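Local coordinates for protein 4-hydroxybutyrate CoA-transferase (Porphyromonas gingivalis, PDB 3D3U) that probably transfers coenzyme A between acyl-CoA thioesters and carboxylates such as acetate, at residues Y141-A144 with A145-A149; V11-A14 with D15-V18; E288-P291 with V292-N296; P161-G164 with G165-I169. All blocks are in the same frame, centred on the assembly; numbering follows the deposited sequence.

Contact 1 of 4, residues Y141-A144 with A145-A149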
ATOM      1  N   TYR A 141       4.258   2.032   7.878  1.00 21.00           N
ATOM      2  CA  TYR A 141       4.897   3.156   8.657  1.00 19.84           C
ATOM      3  C   TYR A 141       4.614   2.940  10.107  1.00 19.27           C
ATOM      4  O   TYR A 141       5.144   3.655  10.998  1.00 18.41           O
ATOM      5  CB  TYR A 141       4.382   4.531   8.301  1.00 16.80           C
ATOM      6  CG  TYR A 141       2.919   4.723   8.619  1.00 16.14           C
ATOM      7  CD1 TYR A 141       2.490   5.092   9.861  1.00 16.72           C
ATOM      8  CD2 TYR A 141       1.962   4.646   7.649  1.00 16.49           C
ATOM      9  CE1 TYR A 141       1.156   5.315  10.108  1.00 10.84           C
ATOM     10  CE2 TYR A 141       0.613   4.894   7.925  1.00 10.95           C
ATOM     11  CZ  TYR A 141       0.248   5.216   9.132  1.00  9.36           C
ATOM     12  OH  TYR A 141      -1.071   5.451   9.357  1.00 11.32           O
ATOM     13  N   THR A 142       3.711   1.987  10.295  1.00 17.87           N
ATOM     14  CA  THR A 142       3.261   1.696  11.573  1.00 17.85           C
ATOM     15  C   THR A 142       4.341   1.019  12.444  1.00 18.00           C
ATOM     16  O   THR A 142       4.359   1.216  13.636  1.00 19.61           O
ATOM     17  CB  THR A 142       1.869   0.978  11.580  1.00 17.60           C
ATOM     18  OG1 THR A 142       1.951  -0.089  12.517  1.00 19.55           O
ATOM     19  CG2 THR A 142       1.508   0.227  10.280  1.00 17.10           C
ATOM     20  N   LYS A 143       5.274   0.260  11.934  1.00 17.42           N
ATOM     21  CA  LYS A 143       6.196  -0.292  12.876  1.00 17.24           C
ATOM     22  C   LYS A 143       7.283   0.719  13.216  1.00 19.48           C
ATOM     23  O   LYS A 143       7.801   0.756  14.388  1.00 20.96           O
ATOM     24  CB  LYS A 143       6.819  -1.512  12.293  1.00 18.19           C
ATOM     25  CG  LYS A 143       8.092  -1.968  12.887  1.00 16.62           C
ATOM     26  CD  LYS A 143       8.318  -3.367  12.482  1.00 17.82           C
ATOM     27  CE  LYS A 143       9.156  -4.108  13.492  1.00 18.92           C
ATOM     28  NZ  LYS A 143      10.587  -3.805  13.325  1.00 22.90           N
ATOM     29  N   ALA A 144       7.672   1.534  12.229  1.00 19.01           N
ATOM     30  CA  ALA A 144       8.626   2.566  12.516  1.00 18.19           C
ATOM     31  C   ALA A 144       8.096   3.512  13.583  1.00 18.75           C
ATOM     32  O   ALA A 144       8.816   4.021  14.444  1.00 20.71           O
ATOM     33  CB  ALA A 144       8.872   3.291  11.328  1.00 19.18           C
ATOM     34  N   ALA A 145       6.830   3.815  13.514  1.00 19.25           N
ATOM     35  CA  ALA A 145       6.202   4.698  14.499  1.00 18.85           C
ATOM     36  C   ALA A 145       6.325   4.051  15.868  1.00 18.61           C
ATOM     37  O   ALA A 145       6.859   4.712  16.788  1.00 17.90           O
ATOM     38  CB  ALA A 145       4.727   4.921  14.134  1.00 18.76           C
ATOM     39  N   ALA A 146       5.869   2.775  15.989  1.00 17.80           N
ATOM     40  CA  ALA A 146       5.977   2.035  17.285  1.00 18.04           C
ATOM     41  C   ALA A 146       7.399   2.134  17.823  1.00 18.51           C
ATOM     42  O   ALA A 146       7.606   2.472  19.011  1.00 19.27           O
ATOM     43  CB  ALA A 146       5.519   0.646  17.235  1.00 15.61           C
ATOM     44  N   GLU A 147       8.374   1.963  16.948  1.00 19.41           N
ATOM     45  CA  GLU A 147       9.773   2.146  17.380  1.00 21.68           C
ATOM     46  C   GLU A 147      10.203   3.538  17.833  1.00 20.89           C
ATOM     47  O   GLU A 147      11.205   3.633  18.442  1.00 19.85           O
ATOM     48  CB  GLU A 147      10.764   1.724  16.286  1.00 23.11           C
ATOM     49  CG  GLU A 147      11.177   0.296  16.261  1.00 24.22           C
ATOM     50  CD  GLU A 147      11.485  -0.117  14.845  1.00 29.86           C
ATOM     51  OE1 GLU A 147      11.062  -1.254  14.554  1.00 35.07           O
ATOM     52  OE2 GLU A 147      12.120   0.644  14.023  1.00 30.64           O
ATOM     53  N   CYS A 148       9.501   4.593  17.469  1.00 22.37           N
ATOM     54  CA  CYS A 148       9.980   5.971  17.728  1.00 24.38           C
ATOM     55  C   CYS A 148       9.145   6.721  18.801  1.00 24.22           C
ATOM     56  O   CYS A 148       9.395   7.886  19.088  1.00 25.63           O
ATOM     57  CB  CYS A 148      10.030   6.763  16.399  1.00 23.85           C
ATOM     58  SG  CYS A 148      11.536   6.439  15.419  1.00 31.79           S
ATOM     59  N   ALA A 149       8.115   6.054  19.318  1.00 23.94           N
ATOM     60  CA  ALA A 149       7.220   6.574  20.287  1.00 23.23           C
ATOM     61  C   ALA A 149       7.698   6.023  21.638  1.00 24.24           C
ATOM     62  O   ALA A 149       7.841   4.807  21.770  1.00 24.08           O
ATOM     63  CB  ALA A 149       5.864   6.071  19.994  1.00 22.60           C
TER

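Contact 2 of 4, residues V11-A14 with D15-V18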
ATOM      1  N   VAL A  11      -2.274  -4.470  30.890  1.00 23.51           N
ATOM      2  CA  VAL A  11      -3.657  -4.466  30.323  1.00 24.18           C
ATOM      3  C   VAL A  11      -4.660  -3.458  31.013  1.00 24.54           C
ATOM      4  O   VAL A  11      -4.674  -3.355  32.242  1.00 25.11           O
ATOM      5  CB  VAL A  11      -4.239  -5.912  30.102  1.00 23.08           C
ATOM      6  CG1 VAL A  11      -3.893  -6.713  31.181  1.00 22.94           C
ATOM      7  CG2 VAL A  11      -5.697  -5.923  29.986  1.00 21.30           C
ATOM      8  N   CYS A  12      -5.400  -2.674  30.199  1.00 23.75           N
ATOM      9  CA  CYS A  12      -6.440  -1.745  30.632  1.00 23.05           C
ATOM     10  C   CYS A  12      -7.550  -1.712  29.586  1.00 22.52           C
ATOM     11  O   CYS A  12      -7.592  -2.530  28.683  1.00 22.55           O
ATOM     12  CB  CYS A  12      -5.885  -0.342  30.908  1.00 22.22           C
ATOM     13  SG  CYS A  12      -4.737   0.244  29.634  1.00 26.12           S
ATOM     14  N   SER A  13      -8.479  -0.787  29.751  1.00 22.63           N
ATOM     15  CA  SER A  13      -9.554  -0.583  28.811  1.00 21.87           C
ATOM     16  C   SER A  13      -9.011   0.403  27.865  1.00 20.56           C
ATOM     17  O   SER A  13      -8.093   1.141  28.165  1.00 19.95           O
ATOM     18  CB  SER A  13     -10.786   0.076  29.497  1.00 22.74           C
ATOM     19  OG  SER A  13     -10.511   1.422  29.895  1.00 22.51           O
ATOM     20  N   ALA A  14      -9.657   0.487  26.734  1.00 19.68           N
ATOM     21  CA  ALA A  14      -9.315   1.503  25.819  1.00 18.20           C
ATOM     22  C   ALA A  14      -9.346   2.847  26.568  1.00 17.81           C
ATOM     23  O   ALA A  14      -8.382   3.648  26.471  1.00 17.26           O
ATOM     24  CB  ALA A  14     -10.268   1.478  24.687  1.00 17.48           C
ATOM     25  N   ASP A  15     -10.408   3.064  27.343  1.00 17.40           N
ATOM     26  CA  ASP A  15     -10.685   4.409  27.908  1.00 17.58           C
ATOM     27  C   ASP A  15      -9.622   4.784  28.909  1.00 17.51           C
ATOM     28  O   ASP A  15      -9.122   5.929  28.932  1.00 17.85           O
ATOM     29  CB  ASP A  15     -12.033   4.481  28.617  1.00 17.43           C
ATOM     30  CG  ASP A  15     -13.289   4.349  27.642  1.00 22.38           C
ATOM     31  OD1 ASP A  15     -13.834   5.421  27.229  1.00 24.07           O
ATOM     32  OD2 ASP A  15     -13.826   3.236  27.275  1.00 24.81           O
ATOM     33  N   GLU A  16      -9.205   3.800  29.712  1.00 17.22           N
ATOM     34  CA  GLU A  16      -8.179   4.068  30.686  1.00 15.21           C
ATOM     35  C   GLU A  16      -6.886   4.387  29.965  1.00 13.71           C
ATOM     36  O   GLU A  16      -6.123   5.309  30.376  1.00 12.05           O
ATOM     37  CB  GLU A  16      -7.996   2.914  31.616  1.00 16.27           C
ATOM     38  CG  GLU A  16      -9.213   2.376  32.312  1.00 18.47           C
ATOM     39  CD  GLU A  16      -8.916   0.980  32.867  1.00 26.97           C
ATOM     40  OE1 GLU A  16      -8.534   0.059  32.068  1.00 27.31           O
ATOM     41  OE2 GLU A  16      -9.020   0.793  34.119  1.00 25.64           O
ATOM     42  N   ALA A  17      -6.638   3.662  28.879  1.00 12.99           N
ATOM     43  CA  ALA A  17      -5.462   4.014  28.021  1.00 13.65           C
ATOM     44  C   ALA A  17      -5.502   5.405  27.289  1.00 13.45           C
ATOM     45  O   ALA A  17      -4.558   6.163  27.372  1.00 12.07           O
ATOM     46  CB  ALA A  17      -5.122   2.929  27.107  1.00 12.61           C
ATOM     47  N   VAL A  18      -6.593   5.747  26.623  1.00 14.16           N
ATOM     48  CA  VAL A  18      -6.793   7.142  26.208  1.00 16.22           C
ATOM     49  C   VAL A  18      -6.522   8.115  27.351  1.00 16.91           C
ATOM     50  O   VAL A  18      -5.699   9.046  27.255  1.00 16.37           O
ATOM     51  CB  VAL A  18      -8.261   7.422  25.774  1.00 15.97           C
ATOM     52  CG1 VAL A  18      -8.511   8.858  25.648  1.00 15.99           C
ATOM     53  CG2 VAL A  18      -8.561   6.796  24.499  1.00 17.31           C
TER

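Contact 3 of 4, residues E288-P291 with V292-N296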
ATOM      1  N   GLU A 288       5.257 -12.634   4.221  1.00 20.61           N
ATOM      2  CA  GLU A 288       6.048 -11.830   5.122  1.00 21.85           C
ATOM      3  C   GLU A 288       5.926 -10.301   4.994  1.00 23.03           C
ATOM      4  O   GLU A 288       5.922  -9.737   3.841  1.00 24.21           O
ATOM      5  CB  GLU A 288       7.481 -12.239   4.978  1.00 21.66           C
ATOM      6  CG  GLU A 288       7.674 -13.631   5.546  1.00 24.90           C
ATOM      7  CD  GLU A 288       9.087 -14.122   5.307  1.00 30.70           C
ATOM      8  OE1 GLU A 288       9.752 -13.522   4.446  1.00 33.39           O
ATOM      9  OE2 GLU A 288       9.545 -15.084   5.981  1.00 32.76           O
ATOM     10  N   CYS A 289       5.870  -9.592   6.138  1.00 21.66           N
ATOM     11  CA  CYS A 289       5.761  -8.157   6.022  1.00 20.15           C
ATOM     12  C   CYS A 289       7.017  -7.456   6.311  1.00 18.95           C
ATOM     13  O   CYS A 289       7.841  -7.949   7.051  1.00 17.72           O
ATOM     14  CB  CYS A 289       4.641  -7.672   6.894  1.00 21.24           C
ATOM     15  SG  CYS A 289       3.049  -8.113   6.115  1.00 22.83           S
ATOM     16  N   TYR A 290       7.185  -6.322   5.673  1.00 18.51           N
ATOM     17  CA  TYR A 290       8.230  -5.421   6.051  1.00 18.88           C
ATOM     18  C   TYR A 290       7.756  -4.007   5.906  1.00 19.72           C
ATOM     19  O   TYR A 290       6.838  -3.675   5.144  1.00 21.00           O
ATOM     20  CB  TYR A 290       9.366  -5.533   5.101  1.00 19.02           C
ATOM     21  CG  TYR A 290       9.982  -6.870   5.091  1.00 21.48           C
ATOM     22  CD1 TYR A 290      11.123  -7.194   5.886  1.00 20.93           C
ATOM     23  CD2 TYR A 290       9.436  -7.854   4.278  1.00 23.93           C
ATOM     24  CE1 TYR A 290      11.669  -8.485   5.860  1.00 17.77           C
ATOM     25  CE2 TYR A 290       9.960  -9.119   4.242  1.00 21.10           C
ATOM     26  CZ  TYR A 290      11.046  -9.419   5.013  1.00 19.81           C
ATOM     27  OH  TYR A 290      11.404 -10.706   4.850  1.00 21.44           O
ATOM     28  N   PRO A 291       8.425  -3.127   6.593  1.00 20.01           N
ATOM     29  CA  PRO A 291       8.027  -1.744   6.554  1.00 20.30           C
ATOM     30  C   PRO A 291       8.324  -1.134   5.185  1.00 21.41           C
ATOM     31  O   PRO A 291       9.092  -1.692   4.367  1.00 20.94           O
ATOM     32  CB  PRO A 291       8.923  -1.103   7.628  1.00 21.40           C
ATOM     33  CG  PRO A 291       9.975  -2.140   8.075  1.00 18.50           C
ATOM     34  CD  PRO A 291       9.646  -3.394   7.396  1.00 19.81           C
ATOM     35  N   VAL A 292       7.761   0.037   4.934  1.00 22.37           N
ATOM     36  CA  VAL A 292       7.988   0.697   3.651  1.00 23.05           C
ATOM     37  C   VAL A 292       9.330   1.380   3.517  1.00 24.39           C
ATOM     38  O   VAL A 292       9.783   1.671   2.391  1.00 25.16           O
ATOM     39  CB  VAL A 292       7.055   1.857   3.509  1.00 23.65           C
ATOM     40  CG1 VAL A 292       5.811   1.439   2.784  1.00 24.45           C
ATOM     41  CG2 VAL A 292       6.791   2.519   4.904  1.00 20.96           C
ATOM     42  N   ASP A 293       9.932   1.774   4.634  1.00 24.58           N
ATOM     43  CA  ASP A 293      11.165   2.480   4.490  1.00 26.32           C
ATOM     44  C   ASP A 293      12.171   1.407   4.009  1.00 26.83           C
ATOM     45  O   ASP A 293      13.372   1.514   4.163  1.00 27.81           O
ATOM     46  CB  ASP A 293      11.561   3.139   5.811  1.00 26.99           C
ATOM     47  CG  ASP A 293      11.509   2.183   6.961  1.00 32.47           C
ATOM     48  OD1 ASP A 293      12.144   1.106   6.748  1.00 42.06           O
ATOM     49  OD2 ASP A 293      10.883   2.360   8.086  1.00 34.47           O
ATOM     50  N   TYR A 294      11.660   0.334   3.439  1.00 26.54           N
ATOM     51  CA  TYR A 294      12.503  -0.718   3.026  1.00 25.55           C
ATOM     52  C   TYR A 294      11.902  -1.222   1.742  1.00 26.93           C
ATOM     53  O   TYR A 294      12.558  -1.184   0.685  1.00 27.54           O
ATOM     54  CB  TYR A 294      12.492  -1.803   4.087  1.00 23.77           C
ATOM     55  CG  TYR A 294      13.080  -3.139   3.640  1.00 21.08           C
ATOM     56  CD1 TYR A 294      12.266  -4.225   3.457  1.00 18.49           C
ATOM     57  CD2 TYR A 294      14.469  -3.325   3.451  1.00 18.58           C
ATOM     58  CE1 TYR A 294      12.779  -5.451   3.073  1.00 20.84           C
ATOM     59  CE2 TYR A 294      15.011  -4.578   3.086  1.00 16.51           C
ATOM     60  CZ  TYR A 294      14.151  -5.640   2.884  1.00 20.61           C
ATOM     61  OH  TYR A 294      14.574  -6.914   2.494  1.00 19.80           O
ATOM     62  N   ILE A 295      10.649  -1.668   1.834  1.00 27.03           N
ATOM     63  CA  ILE A 295      10.007  -2.374   0.753  1.00 28.31           C
ATOM     64  C   ILE A 295       9.967  -1.435  -0.479  1.00 27.35           C
ATOM     65  O   ILE A 295      10.187  -1.867  -1.631  1.00 26.57           O
ATOM     66  CB  ILE A 295       8.618  -2.822   1.282  1.00 29.38           C
ATOM     67  CG1 ILE A 295       7.916  -3.822   0.395  1.00 31.88           C
ATOM     68  CG2 ILE A 295       7.736  -1.660   1.490  1.00 34.62           C
ATOM     69  CD1 ILE A 295       8.312  -5.323   0.833  1.00 31.90           C
ATOM     70  N   ASN A 296       9.795  -0.141  -0.191  1.00 26.34           N
ATOM     71  CA  ASN A 296       9.645   0.880  -1.192  1.00 26.75           C
ATOM     72  C   ASN A 296      10.913   1.583  -1.527  1.00 26.69           C
ATOM     73  O   ASN A 296      10.929   2.551  -2.322  1.00 27.64           O
ATOM     74  CB  ASN A 296       8.645   1.924  -0.762  1.00 26.78           C
ATOM     75  CG  ASN A 296       7.187   1.527  -1.109  1.00 31.94           C
ATOM     76  OD1 ASN A 296       6.713   0.412  -0.738  1.00 26.92           O
ATOM     77  ND2 ASN A 296       6.454   2.458  -1.806  1.00 34.97           N
TER

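Contact 4 of 4, residues P161-G164 with G165-I169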
ATOM      1  N   PRO A 161      -4.389 -11.520  12.283  1.00 23.35           N
ATOM      2  CA  PRO A 161      -3.478 -12.587  11.861  1.00 22.79           C
ATOM      3  C   PRO A 161      -2.003 -12.371  12.208  1.00 22.30           C
ATOM      4  O   PRO A 161      -1.549 -11.251  12.362  1.00 23.57           O
ATOM      5  CB  PRO A 161      -3.605 -12.565  10.322  1.00 21.47           C
ATOM      6  CG  PRO A 161      -4.189 -11.371  10.013  1.00 19.58           C
ATOM      7  CD  PRO A 161      -5.030 -10.905  11.120  1.00 23.05           C
ATOM      8  N   PHE A 162      -1.268 -13.453  12.260  1.00 21.22           N
ATOM      9  CA  PHE A 162       0.092 -13.405  12.618  1.00 21.01           C
ATOM     10  C   PHE A 162       0.831 -13.668  11.368  1.00 20.93           C
ATOM     11  O   PHE A 162       0.724 -14.768  10.825  1.00 21.80           O
ATOM     12  CB  PHE A 162       0.425 -14.536  13.609  1.00 20.75           C
ATOM     13  CG  PHE A 162       1.778 -14.366  14.298  1.00 19.93           C
ATOM     14  CD1 PHE A 162       2.962 -14.830  13.699  1.00 17.51           C
ATOM     15  CD2 PHE A 162       1.872 -13.736  15.525  1.00 17.17           C
ATOM     16  CE1 PHE A 162       4.201 -14.679  14.303  1.00 13.11           C
ATOM     17  CE2 PHE A 162       3.120 -13.589  16.130  1.00 15.14           C
ATOM     18  CZ  PHE A 162       4.277 -14.066  15.498  1.00 15.27           C
ATOM     19  N   ILE A 163       1.650 -12.695  10.989  1.00 20.22           N
ATOM     20  CA  ILE A 163       2.473 -12.710   9.799  1.00 19.54           C
ATOM     21  C   ILE A 163       3.889 -12.238  10.152  1.00 19.75           C
ATOM     22  O   ILE A 163       4.109 -11.319  11.003  1.00 21.15           O
ATOM     23  CB  ILE A 163       1.864 -11.715   8.834  1.00 20.43           C
ATOM     24  CG1 ILE A 163       0.380 -11.983   8.668  1.00 19.47           C
ATOM     25  CG2 ILE A 163       2.647 -11.631   7.505  1.00 20.22           C
ATOM     26  CD1 ILE A 163      -0.125 -11.109   7.660  1.00 21.66           C
ATOM     27  N   GLY A 164       4.854 -12.801   9.445  1.00 18.95           N
ATOM     28  CA  GLY A 164       6.240 -12.796   9.904  1.00 18.83           C
ATOM     29  C   GLY A 164       6.985 -11.852   9.046  1.00 19.30           C
ATOM     30  O   GLY A 164       6.374 -10.935   8.533  1.00 20.68           O
ATOM     31  N   GLY A 165       8.271 -12.099   8.832  1.00 19.83           N
ATOM     32  CA  GLY A 165       9.147 -11.072   8.315  1.00 21.72           C
ATOM     33  C   GLY A 165       9.512 -10.109   9.433  1.00 23.35           C
ATOM     34  O   GLY A 165       9.464 -10.454  10.619  1.00 24.93           O
ATOM     35  N   GLU A 166       9.889  -8.890   9.113  1.00 24.18           N
ATOM     36  CA  GLU A 166      10.331  -7.970  10.179  1.00 24.79           C
ATOM     37  C   GLU A 166       9.120  -7.273  10.715  1.00 24.31           C
ATOM     38  O   GLU A 166       9.063  -6.037  10.680  1.00 24.49           O
ATOM     39  CB  GLU A 166      11.156  -6.873   9.590  1.00 24.54           C
ATOM     40  CG  GLU A 166      12.565  -6.767  10.000  1.00 29.30           C
ATOM     41  CD  GLU A 166      13.001  -5.344   9.697  1.00 42.20           C
ATOM     42  OE1 GLU A 166      12.313  -4.347  10.156  1.00 41.81           O
ATOM     43  OE2 GLU A 166      14.010  -5.219   8.943  1.00 49.52           O
ATOM     44  N   ASN A 167       8.171  -8.060  11.222  1.00 23.27           N
ATOM     45  CA  ASN A 167       6.848  -7.600  11.539  1.00 21.97           C
ATOM     46  C   ASN A 167       6.486  -7.876  12.983  1.00 22.25           C
ATOM     47  O   ASN A 167       5.312  -8.092  13.305  1.00 25.00           O
ATOM     48  CB  ASN A 167       5.865  -8.372  10.673  1.00 21.48           C
ATOM     49  CG  ASN A 167       4.609  -7.614  10.473  1.00 21.78           C
ATOM     50  OD1 ASN A 167       4.527  -6.400  10.849  1.00 15.30           O
ATOM     51  ND2 ASN A 167       3.597  -8.294   9.924  1.00 19.59           N
ATOM     52  N   LEU A 168       7.449  -7.918  13.885  1.00 21.23           N
ATOM     53  CA  LEU A 168       7.120  -8.327  15.254  1.00 20.24           C
ATOM     54  C   LEU A 168       7.340  -7.188  16.212  1.00 19.92           C
ATOM     55  O   LEU A 168       8.126  -6.285  15.918  1.00 17.81           O
ATOM     56  CB  LEU A 168       7.968  -9.505  15.694  1.00 19.14           C
ATOM     57  CG  LEU A 168       7.509 -10.896  15.310  1.00 20.97           C
ATOM     58  CD1 LEU A 168       6.799 -10.930  13.959  1.00 16.95           C
ATOM     59  CD2 LEU A 168       8.723 -11.863  15.393  1.00 19.33           C
ATOM     60  N   ILE A 169       6.687  -7.274  17.372  1.00 20.20           N
ATOM     61  CA  ILE A 169       6.961  -6.350  18.447  1.00 21.27           C
ATOM     62  C   ILE A 169       6.763  -7.039  19.791  1.00 22.49           C
ATOM     63  O   ILE A 169       5.757  -7.725  20.064  1.00 23.19           O
ATOM     64  CB  ILE A 169       6.075  -5.100  18.252  1.00 21.73           C
ATOM     65  CG1 ILE A 169       6.602  -3.873  18.988  1.00 19.61           C
ATOM     66  CG2 ILE A 169       4.533  -5.406  18.518  1.00 23.60           C
ATOM     67  CD1 ILE A 169       6.391  -3.947  20.388  1.00 22.53           C
TER

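Contact 1 of 4, residues Y141-A144 with A145-A149
Lys143 and Glu147 lie one turn apart on helix 142-148 and meet through their charged ends, with Lys143 NZ 2.9 Å from Glu147 OE1 in a hydrogen-bonded salt bridge. The ammonium meets that oxygen nearly along its C-O axis. Lysine CG stands anti to the backbone N (chi1 160°), and the chain runs out extended until chi4 (-80°) bends NZ over to the glutamate. OE1 therefore also lies along the lysine's aliphatic part, 3.5 Å from Lys143 CG. Glu147 has its CG beside its own backbone N (chi1 -88°) and reaches back toward the lysine as an extended chain. Beneath the pair run ordinary helical bonds: Ala145 N to Tyr141 O at 3.0 Å, Ala146 N to Thr142 O at 3.2 Å, and Glu147 N to Lys143 O at 2.9 Å. The inner side of this turn is different. Ala145 and Tyr141 both rest on Phe110 of helix 106-110 and Val29 of strand 27-30, and the hydroxyl of Tyr141 is hydrogen-bonded to Phe30 O. Each charge also has a second, long and weak ion pair, Lys143 with Glu166 and Glu147 OE2 with Arg111. Within the helix, then, the same two residues are tied twice, by backbone and by side chain, and at the exposed glutamate the ion pair is probably softened by solvent.

Contact 2 of 4, residues V11-A14 with D15-V18
A capping box starts helix 14-21, with Ser13 as the N-cap residue and Glu16 three positions on. Ser13 OG accepts from Glu16 N at 2.7 Å, and in return Ser13 N donates to Glu16 OE1, a bond modelled very short, so that its exact length deserves little weight. Serine OG sits between its backbone N and carbonyl carbon (chi1 68°), which brings the oxygen over the first turn, where it takes up an amide that has no helical carbonyl before it. Glu16 reaches back the opposite way along the chain: CG lies beside its own backbone N (chi1 -53°), the chain is extended beyond it, and OE1 arrives at the serine amide. A weak bond from Ser13 OG to the same OE1, 3.2 Å long, adds a third link between the two residues, the one that runs from side chain to side chain. Regular helical bonding follows at once, Ala17 N to Ser13 O at 3.0 Å and Val18 N to Ala14 O at 2.8 Å. Just before the cap, Cys12 SG packs on Ala17 CB at 3.7 Å, an apolar touch on the side of the turn facing the sheet. Asp15 turns elsewhere, its carboxylate bound to Arg46 in a salt bridge and to Gln47 by a hydrogen bond. The helix start is thus set between two elements: Cys12 joins Ile177 of edge strand 176-180 through the backbone while Ala17 leans on that strand, and Ala14, Asp15 and Val18 pack against Ala43 of helix 38-46.

Contact 3 of 4, residues E288-P291 with V292-N296
Tyr290 and Tyr294 supply the aromatic part of this turn from strand to helix. The two side chains lie side by side and point the same way, with ring centroids 5.2 Å apart and planes at 43°, an oblique pair. Tyr294 CE1 sits over one face of the Tyr290 ring, 3.7 Å from Tyr290 CG, while Tyr294 CD1 comes to 3.6 Å from Tyr290 CB. Having CG anti to the backbone N (chi1 166°) swings the Tyr294 ring back along the chain onto its partner. Among apolar contacts, Ile295 CD1 reaches Tyr290 CB at 4.4 Å. The polar part centres on Pro291, the N-cap residue: its carbonyl oxygen accepts from Ile295 N at 3.0 Å, and the same oxygen lies at the edge of the Tyr294 ring. Asp293 brings OD1 to 4.0 Å from Pro291 CB, but its main partner is Arg111, through a salt bridge from OD2. The Tyr294 hydroxyl is hydrogen-bonded to His262, whose ring also meets that of Tyr290. The turn follows strand 287-289, which runs between strands 164-165 and 266-268 in the large mixed sheet; Tyr290 and Ile295 lie on Val267 of the latter, and Val292 and Asp293 touch Pro107 of helix 106-110.

Contact 4 of 4, residues P161-G164 with G165-I169
Asn167 folds back over the backbone of Ile163 and Gly164, and its side chain can be followed outward. CB lies 3.4 Å from Gly164 O, and it is equally close to Ile163 O. With chi1 at -155°, CG stands anti to the backbone N and carries the amide toward Ile163 O, CG being 3.8 Å from that oxygen. At the tip, ND2 comes to 3.3 Å from Ile163 O in a weak, bent hydrogen bond (131° at the hydrogen), and it passes 4.0 Å from Ile163 CB. The stronger partner of this nitrogen is Gly136 O, and Ile163 O in turn also takes a hydrogen bond from the hydroxyl of Ser134. The chain passes through the glycine pair Gly164-Gly165, the latter with positive phi (78°), and reverses at an inverse gamma turn centred on Glu166, closed by a weak bond from Asn167 N to Gly165 O. Across the mouth of the loop, Leu168 CD1 touches Phe162 CZ at 4.3 Å, meeting the ring obliquely, and lies 4.0 Å from Ile163 O. Outside the loop, Gly164 is paired with Cys289 through the backbone, and Asn167 pairs likewise with Phe135. The direct links across the turn are thus one weak hydrogen bond from the side-chain amide and a light apolar touch; the firmer polar partners come from other parts of the chain, which suggests that the surrounding chain contributes much to the loop's shape.

Overall arrangement
Contact 3 is the buried one, nearest the chain's centre; its side chains meet mainly as an aromatic and apolar group, with polar ends tied to other parts of the chain. Contacts 1, 2 and 4 are partly buried and belong to the N-terminal domain. Contact 2 stands apart, touching none of the others, and its polar capping suits a helix start. Contact 1 keeps a salt bridge on its exposed side and apolar residues inward, whereas contact 4 has only weak polar and apolar links between its own segments. These two touch through Lys143 and Glu166, contact 1 meets contact 3 at Asp293 and Val292, and Gly164 O probably bonds to Cys289 N, 2.8 Å away, joining contacts 4 and 3 across adjacent strands.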